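Local coordinates for Non-structural maintenance of chromosomes element 1 homolog (Xenopus laevis, PDB 7DG2), which probably acts as a RING-type E3 ubiquitin ligase that works with a MAGE partner as a subunit of the SMC5-SMC6 complex of DNA repair, at residues S194-I202 with C221-E231; L143-W151 with Y159-E168. All blocks are in the same frame, centred on the assembly; numbering follows the deposited sequence.

Contact 1: S194-I202 with C221-E231; sequences SQLCENCGI and CPNCNESWPHE. With ZN (zinc ion), chain H.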
# COMPACT_ATOMS: atom_id res chain seq x y z
N SER A 194 13.81 6.21 25.26
CA SER A 194 15.01 5.79 25.96
C SER A 194 14.93 6.23 27.41
O SER A 194 14.07 7.02 27.80
CB SER A 194 16.27 6.39 25.32
OG SER A 194 16.31 7.79 25.55
N GLN A 195 15.84 5.69 28.21
CA GLN A 195 16.19 6.26 29.51
C GLN A 195 17.52 6.99 29.37
O GLN A 195 18.48 6.42 28.84
CB GLN A 195 16.28 5.18 30.58
CG GLN A 195 14.96 4.54 30.92
CD GLN A 195 15.06 3.67 32.16
OE1 GLN A 195 16.16 3.30 32.57
NE2 GLN A 195 13.92 3.37 32.77
N LEU A 196 17.57 8.23 29.83
CA LEU A 196 18.77 9.05 29.72
C LEU A 196 19.46 9.17 31.07
O LEU A 196 18.79 9.31 32.10
CB LEU A 196 18.43 10.45 29.20
CG LEU A 196 17.79 10.54 27.82
CD1 LEU A 196 17.17 11.91 27.64
CD2 LEU A 196 18.85 10.25 26.75
N CYS A 197 20.79 9.11 31.07
CA CYS A 197 21.51 9.54 32.25
C CYS A 197 21.26 11.02 32.47
O CYS A 197 21.42 11.83 31.55
CB CYS A 197 23.01 9.27 32.11
SG CYS A 197 23.93 9.83 33.57
N GLU A 198 20.84 11.39 33.67
CA GLU A 198 20.55 12.79 33.90
C GLU A 198 21.80 13.59 34.20
O GLU A 198 21.74 14.83 34.23
CB GLU A 198 19.52 12.93 35.02
CG GLU A 198 18.25 12.14 34.71
CD GLU A 198 17.08 12.51 35.60
OE1 GLU A 198 16.00 12.83 35.05
OE2 GLU A 198 17.24 12.46 36.83
N ASN A 199 22.93 12.92 34.40
CA ASN A 199 24.20 13.61 34.57
C ASN A 199 24.93 13.83 33.25
O ASN A 199 25.32 14.96 32.95
CB ASN A 199 25.10 12.85 35.54
CG ASN A 199 26.43 13.53 35.75
OD1 ASN A 199 26.49 14.67 36.23
ND2 ASN A 199 27.51 12.85 35.38
N CYS A 200 25.12 12.78 32.44
CA CYS A 200 25.91 12.89 31.22
C CYS A 200 25.10 12.73 29.94
O CYS A 200 25.66 12.93 28.85
CB CYS A 200 27.04 11.85 31.21
SG CYS A 200 26.51 10.18 30.80
N GLY A 201 23.83 12.35 30.02
CA GLY A 201 22.96 12.37 28.86
C GLY A 201 22.96 11.14 27.97
O GLY A 201 22.24 11.13 26.96
N ILE A 202 23.74 10.10 28.30
CA ILE A 202 23.79 8.96 27.39
C ILE A 202 22.46 8.21 27.44
O ILE A 202 21.80 8.17 28.49
CB ILE A 202 24.95 8.00 27.70
CG1 ILE A 202 24.83 7.42 29.11
CG2 ILE A 202 26.30 8.69 27.44
CD1 ILE A 202 24.30 6.00 29.14
N CYS A 221 25.57 4.50 35.86
CA CYS A 221 25.66 4.79 34.43
C CYS A 221 26.93 4.20 33.83
O CYS A 221 28.02 4.43 34.37
CB CYS A 221 25.62 6.31 34.22
SG CYS A 221 26.05 6.87 32.54
N PRO A 222 26.84 3.48 32.71
CA PRO A 222 28.05 2.88 32.12
C PRO A 222 29.04 3.89 31.57
O PRO A 222 30.16 3.49 31.22
CB PRO A 222 27.50 1.99 31.00
CG PRO A 222 26.01 2.28 30.90
CD PRO A 222 25.69 3.43 31.80
N ASN A 223 28.68 5.16 31.49
CA ASN A 223 29.53 6.19 30.91
C ASN A 223 30.15 7.12 31.95
O ASN A 223 31.34 7.45 31.84
CB ASN A 223 28.74 7.03 29.90
CG ASN A 223 29.61 8.03 29.15
OD1 ASN A 223 30.57 7.64 28.49
ND2 ASN A 223 29.27 9.31 29.24
N CYS A 224 29.38 7.57 32.93
CA CYS A 224 29.88 8.50 33.93
C CYS A 224 29.86 7.94 35.35
O CYS A 224 30.30 8.63 36.27
CB CYS A 224 29.07 9.81 33.90
SG CYS A 224 27.42 9.69 34.65
N ASN A 225 29.34 6.72 35.55
CA ASN A 225 29.32 6.00 36.82
C ASN A 225 28.44 6.65 37.89
O ASN A 225 28.45 6.19 39.04
CB ASN A 225 30.73 5.79 37.39
CG ASN A 225 31.59 4.96 36.47
OD1 ASN A 225 31.09 4.20 35.64
ND2 ASN A 225 32.91 5.09 36.62
N GLU A 226 27.69 7.70 37.56
CA GLU A 226 26.70 8.20 38.51
C GLU A 226 25.58 7.17 38.66
O GLU A 226 25.30 6.40 37.75
CB GLU A 226 26.12 9.54 38.04
CG GLU A 226 27.11 10.69 38.05
CD GLU A 226 27.81 10.87 39.39
OE1 GLU A 226 28.90 10.27 39.58
OE2 GLU A 226 27.27 11.61 40.24
N SER A 227 24.96 7.15 39.84
CA SER A 227 23.90 6.17 40.07
C SER A 227 22.74 6.43 39.11
O SER A 227 22.38 7.58 38.84
CB SER A 227 23.43 6.22 41.52
OG SER A 227 23.00 7.51 41.88
N TRP A 228 22.18 5.35 38.59
CA TRP A 228 21.12 5.44 37.58
C TRP A 228 19.84 5.94 38.22
O TRP A 228 19.32 5.30 39.15
CB TRP A 228 20.90 4.08 36.92
CG TRP A 228 20.19 4.15 35.60
CD1 TRP A 228 18.97 3.62 35.29
CD2 TRP A 228 20.65 4.81 34.41
NE1 TRP A 228 18.65 3.89 33.98
CE2 TRP A 228 19.67 4.62 33.42
CE3 TRP A 228 21.81 5.53 34.09
CZ2 TRP A 228 19.80 5.14 32.13
CZ3 TRP A 228 21.94 6.03 32.80
CH2 TRP A 228 20.94 5.84 31.84
N PRO A 229 19.27 7.06 37.76
CA PRO A 229 18.12 7.65 38.45
C PRO A 229 16.78 6.98 38.16
O PRO A 229 15.82 7.22 38.90
CB PRO A 229 18.11 9.10 37.93
CG PRO A 229 18.68 8.98 36.55
CD PRO A 229 19.73 7.89 36.63
N HIS A 230 16.69 6.14 37.13
CA HIS A 230 15.42 5.59 36.69
C HIS A 230 15.20 4.19 37.26
O HIS A 230 16.12 3.53 37.72
CB HIS A 230 15.35 5.54 35.16
CG HIS A 230 15.83 6.78 34.49
ND1 HIS A 230 15.10 7.95 34.48
CD2 HIS A 230 16.97 7.04 33.80
CE1 HIS A 230 15.77 8.88 33.82
NE2 HIS A 230 16.91 8.35 33.39
N GLU A 231 13.94 3.75 37.21
CA GLU A 231 13.59 2.40 37.61
C GLU A 231 13.91 1.41 36.50
O GLU A 231 13.73 1.70 35.32
CB GLU A 231 12.10 2.33 37.96
CG GLU A 231 11.66 0.97 38.51
CD GLU A 231 10.21 0.96 38.96
OE1 GLU A 231 9.53 -0.06 38.72
OE2 GLU A 231 9.76 1.98 39.54
ZN ZN H . 26.07 9.12 32.81
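Cys197 and Cys200 of 194-202 share one zinc ion with Cys221 and Cys224 of 221-231, a four-cysteine site closing one end of the atypical RING finger. Each pair is a CxxC turn, and both are built alike: the first sulfur lies anti to its backbone N (chi1 179° and 168°) and accepts amide hydrogens from the residues two and three places later, the one from Asn199 N being weak. The symmetry extends to two asparagines, each lending an amide N-H to a sulfur of the opposite turn. Asn199 ND2 reaches Cys224 SG at 3.2 Å and Asn223 ND2 reaches Cys200 SG at 3.3 Å, with the sulfur close to the amide plane; such bonds would probably ease the negative charge on the thiolates.

The tight part runs from the metal to Trp228. The far rim of its indole presses on Cys197, CZ3 standing 3.5 Å from CB, while Ile202 sets CG1 against Cys221 SG at 3.7 Å. On the nitrogen side, Trp228 NE1 points almost straight (173°) at Gln195 OE1, 2.9 Å away in the ring plane. A primary amide suits this place because its other end can donate, and Gln195 NE2 does so to Glu231 O at 3.1 Å. By contrast, the outer border is loose: the exposed Glu198 merely rests its CG on Pro229 CG at 3.7 Å. Within the fold, strand 195-196 pairs antiparallel with strand 203-204, Gln195 packs on helix 206-212, and Phe213 meets the Trp228 ring.

Contact 2: L143-W151 with Y159-E168; sequences LQSFVQEKW and YTLHTRCIME. With ACT (acetate ion), chain D.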
# COMPACT_ATOMS: atom_id res chain seq x y z
N LEU A 143 -1.43 13.94 9.59
CA LEU A 143 -1.00 13.10 10.70
C LEU A 143 -1.79 11.80 10.73
O LEU A 143 -1.23 10.73 10.99
CB LEU A 143 -1.15 13.85 12.02
CG LEU A 143 -0.16 14.99 12.19
CD1 LEU A 143 -0.53 15.78 13.46
CD2 LEU A 143 1.24 14.44 12.33
N GLN A 144 -3.09 11.87 10.43
CA GLN A 144 -3.85 10.62 10.43
C GLN A 144 -3.38 9.69 9.32
O GLN A 144 -3.38 8.46 9.51
CB GLN A 144 -5.35 10.92 10.31
CG GLN A 144 -6.22 9.65 10.33
CD GLN A 144 -5.97 8.77 11.57
OE1 GLN A 144 -6.19 9.20 12.71
NE2 GLN A 144 -5.51 7.53 11.34
N SER A 145 -2.95 10.24 8.19
CA SER A 145 -2.38 9.41 7.14
C SER A 145 -1.06 8.79 7.59
O SER A 145 -0.84 7.59 7.38
CB SER A 145 -2.18 10.24 5.86
OG SER A 145 -1.56 9.44 4.86
N PHE A 146 -0.17 9.58 8.20
CA PHE A 146 1.09 9.03 8.68
C PHE A 146 0.85 7.90 9.67
O PHE A 146 1.62 6.93 9.71
CB PHE A 146 1.95 10.12 9.34
CG PHE A 146 2.54 11.12 8.36
CD1 PHE A 146 2.84 10.76 7.07
CD2 PHE A 146 2.81 12.41 8.78
CE1 PHE A 146 3.38 11.69 6.17
CE2 PHE A 146 3.36 13.34 7.90
CZ PHE A 146 3.65 12.98 6.59
N VAL A 147 -0.20 8.01 10.49
CA VAL A 147 -0.52 6.93 11.43
C VAL A 147 -1.08 5.72 10.69
O VAL A 147 -0.67 4.58 10.93
CB VAL A 147 -1.48 7.43 12.51
CG1 VAL A 147 -2.10 6.27 13.28
CG2 VAL A 147 -0.73 8.38 13.46
N GLN A 148 -2.01 5.97 9.77
CA GLN A 148 -2.60 4.87 9.00
C GLN A 148 -1.55 4.10 8.22
O GLN A 148 -1.60 2.87 8.13
CB GLN A 148 -3.68 5.43 8.07
CG GLN A 148 -4.12 4.47 6.97
CD GLN A 148 -4.97 3.34 7.50
OE1 GLN A 148 -5.54 3.43 8.58
NE2 GLN A 148 -5.05 2.24 6.73
N GLU A 149 -0.57 4.81 7.64
CA GLU A 149 0.48 4.15 6.86
C GLU A 149 1.63 3.62 7.71
O GLU A 149 2.62 3.14 7.15
CB GLU A 149 1.03 5.12 5.80
CG GLU A 149 -0.03 5.66 4.88
CD GLU A 149 -0.71 4.58 4.06
OE1 GLU A 149 0.02 3.81 3.39
OE2 GLU A 149 -1.96 4.51 4.09
N LYS A 150 1.54 3.73 9.04
CA LYS A 150 2.54 3.21 9.96
C LYS A 150 3.90 3.88 9.78
O LYS A 150 4.95 3.24 9.86
CB LYS A 150 2.65 1.68 9.84
CG LYS A 150 1.39 0.99 10.30
CD LYS A 150 1.45 -0.49 10.01
CE LYS A 150 0.50 -1.27 10.90
NZ LYS A 150 -0.73 -0.50 11.22
N TRP A 151 3.90 5.20 9.55
CA TRP A 151 5.13 5.98 9.68
C TRP A 151 5.22 6.62 11.06
O TRP A 151 6.31 6.71 11.62
CB TRP A 151 5.22 7.08 8.61
CG TRP A 151 5.25 6.48 7.24
CD1 TRP A 151 4.32 6.65 6.24
CD2 TRP A 151 6.22 5.55 6.74
NE1 TRP A 151 4.67 5.89 5.14
CE2 TRP A 151 5.82 5.21 5.42
CE3 TRP A 151 7.38 4.98 7.27
CZ2 TRP A 151 6.56 4.31 4.63
CZ3 TRP A 151 8.11 4.08 6.48
CH2 TRP A 151 7.70 3.77 5.17
N TYR A 159 2.90 11.94 19.16
CA TYR A 159 3.36 11.11 18.04
C TYR A 159 4.81 10.72 18.23
O TYR A 159 5.65 11.55 18.57
CB TYR A 159 3.21 11.87 16.72
CG TYR A 159 1.77 12.22 16.42
CD1 TYR A 159 1.20 13.39 16.92
CD2 TYR A 159 0.97 11.36 15.68
CE1 TYR A 159 -0.11 13.70 16.68
CE2 TYR A 159 -0.36 11.67 15.42
CZ TYR A 159 -0.88 12.84 15.93
OH TYR A 159 -2.19 13.18 15.70
N THR A 160 5.11 9.45 17.95
CA THR A 160 6.49 9.01 17.84
C THR A 160 6.65 8.27 16.51
O THR A 160 5.68 8.06 15.78
CB THR A 160 6.90 8.13 19.04
OG1 THR A 160 8.32 7.92 19.03
CG2 THR A 160 6.18 6.79 18.99
N LEU A 161 7.88 7.92 16.18
CA LEU A 161 8.13 7.16 14.97
C LEU A 161 7.62 5.74 15.14
O LEU A 161 7.82 5.12 16.19
CB LEU A 161 9.63 7.12 14.65
CG LEU A 161 10.34 8.44 14.40
CD1 LEU A 161 11.76 8.16 13.97
CD2 LEU A 161 9.60 9.25 13.35
N HIS A 162 6.96 5.21 14.11
CA HIS A 162 6.57 3.80 14.13
C HIS A 162 7.81 2.91 14.06
O HIS A 162 8.86 3.31 13.54
CB HIS A 162 5.64 3.50 12.94
CG HIS A 162 4.85 2.23 13.08
ND1 HIS A 162 5.39 0.98 12.87
CD2 HIS A 162 3.55 2.03 13.41
CE1 HIS A 162 4.47 0.06 13.08
NE2 HIS A 162 3.34 0.67 13.41
N THR A 163 7.70 1.69 14.60
CA THR A 163 8.77 0.72 14.41
C THR A 163 9.16 0.60 12.94
O THR A 163 10.35 0.53 12.61
CB THR A 163 8.33 -0.64 14.96
OG1 THR A 163 8.00 -0.50 16.35
CG2 THR A 163 9.45 -1.67 14.80
N ARG A 164 8.18 0.60 12.05
CA ARG A 164 8.47 0.53 10.61
C ARG A 164 9.39 1.67 10.18
O ARG A 164 10.32 1.47 9.39
CB ARG A 164 7.18 0.59 9.81
CG ARG A 164 7.43 0.46 8.30
CD ARG A 164 6.32 1.11 7.50
NE ARG A 164 6.42 0.85 6.06
CZ ARG A 164 5.41 1.04 5.23
NH1 ARG A 164 4.24 1.48 5.68
NH2 ARG A 164 5.54 0.79 3.93
N CYS A 165 9.13 2.88 10.69
CA CYS A 165 9.93 4.03 10.31
C CYS A 165 11.36 3.90 10.82
O CYS A 165 12.32 4.17 10.09
CB CYS A 165 9.27 5.29 10.84
SG CYS A 165 10.06 6.80 10.25
N ILE A 166 11.53 3.49 12.09
CA ILE A 166 12.87 3.31 12.63
C ILE A 166 13.62 2.23 11.85
O ILE A 166 14.81 2.38 11.54
CB ILE A 166 12.79 2.98 14.13
CG1 ILE A 166 12.02 4.08 14.85
CG2 ILE A 166 14.19 2.77 14.69
CD1 ILE A 166 11.61 3.70 16.30
N MET A 167 12.94 1.14 11.51
CA MET A 167 13.60 0.06 10.78
C MET A 167 14.09 0.54 9.42
O MET A 167 15.24 0.27 9.03
CB MET A 167 12.65 -1.13 10.63
CG MET A 167 12.42 -1.89 11.95
SD MET A 167 11.18 -3.19 11.88
CE MET A 167 11.99 -4.38 10.79
N GLU A 168 13.25 1.28 8.69
CA GLU A 168 13.68 1.72 7.37
C GLU A 168 14.70 2.85 7.43
O GLU A 168 15.64 2.90 6.62
CB GLU A 168 12.48 2.16 6.54
CG GLU A 168 12.87 2.44 5.09
CD GLU A 168 11.66 2.66 4.22
OE1 GLU A 168 11.15 3.81 4.19
OE2 GLU A 168 11.20 1.68 3.60
C ACT D . 1.84 0.67 3.43
O ACT D . 2.24 1.88 3.56
OXT ACT D . 2.23 -0.21 2.61
CH3 ACT D . 0.72 0.23 4.44
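With CG anti to the backbone N (chi1 -177°) and the chain extended as far as NE, Arg164 reaches across to Trp151, whose chi1 of -61° swings the indole beneath it. The guanidinium lies flat on the ring, planes 21° apart, with CZ 4.0 Å from the centroid of the six-membered ring in an off-centre cation-pi contact. Arginine suits the place twice over: its CD methylene also sits over the indole, while at the edge of the guanidinium NH1 donates to ACT O of an acetate, probably from the crystallisation liquor, at 2.9 Å. Glu149 O is 2.7 Å from the same NH1. Glu168 OE1 approaches the indole at CH2, but is gripped by the backbone amides of Met71 and Leu72 of the Nse4 chain.

The two segments belong to what is probably a winged-helix unit, consistent with the HTH clan of this family: helix 136-148 ends in a Schellman motif and leads into a hairpin, strands 152-155 and 158-161, that would be the wing. Lys150, with positive phi, makes that turn and lays CB over the face of the His162 ring, 3.8 Å from its centroid. His162 is the N-cap of helix 163-176, its ND1 accepting from Arg164 N at 2.9 Å in the ring plane. Its own N donates to Trp151 O at 3.0 Å. The buried Lys150 O has no polar partner; His162 CB and the Arg164 chain crowd round it. Farther up the helix, Leu143 CD1 packs on Tyr159 CZ at 3.9 Å, and Val147 CG2 meets the edge of the same ring.

In the fold
Contact 2 closes before contact 1 opens along the chain, and their centres lie 28 Å apart, with nearest atoms about 8 Å from each other and no touch. They belong to different parts of the molecule: the centre of contact 2 lies about 7 Å from the centre of the chain, that of contact 1 about 25 Å, at the zinc-binding end. Ile192, two residues before contact 1, packs on Thr160 and Ile166 of contact 2. Contact 2 also touches Nse4 and the MAGE subunit, while no other protein chain of the assembly reaches contact 1. The second zinc, held by Cys184, Cys187, His205 and Cys208, lies about 10 Å from the Gln195 side chain.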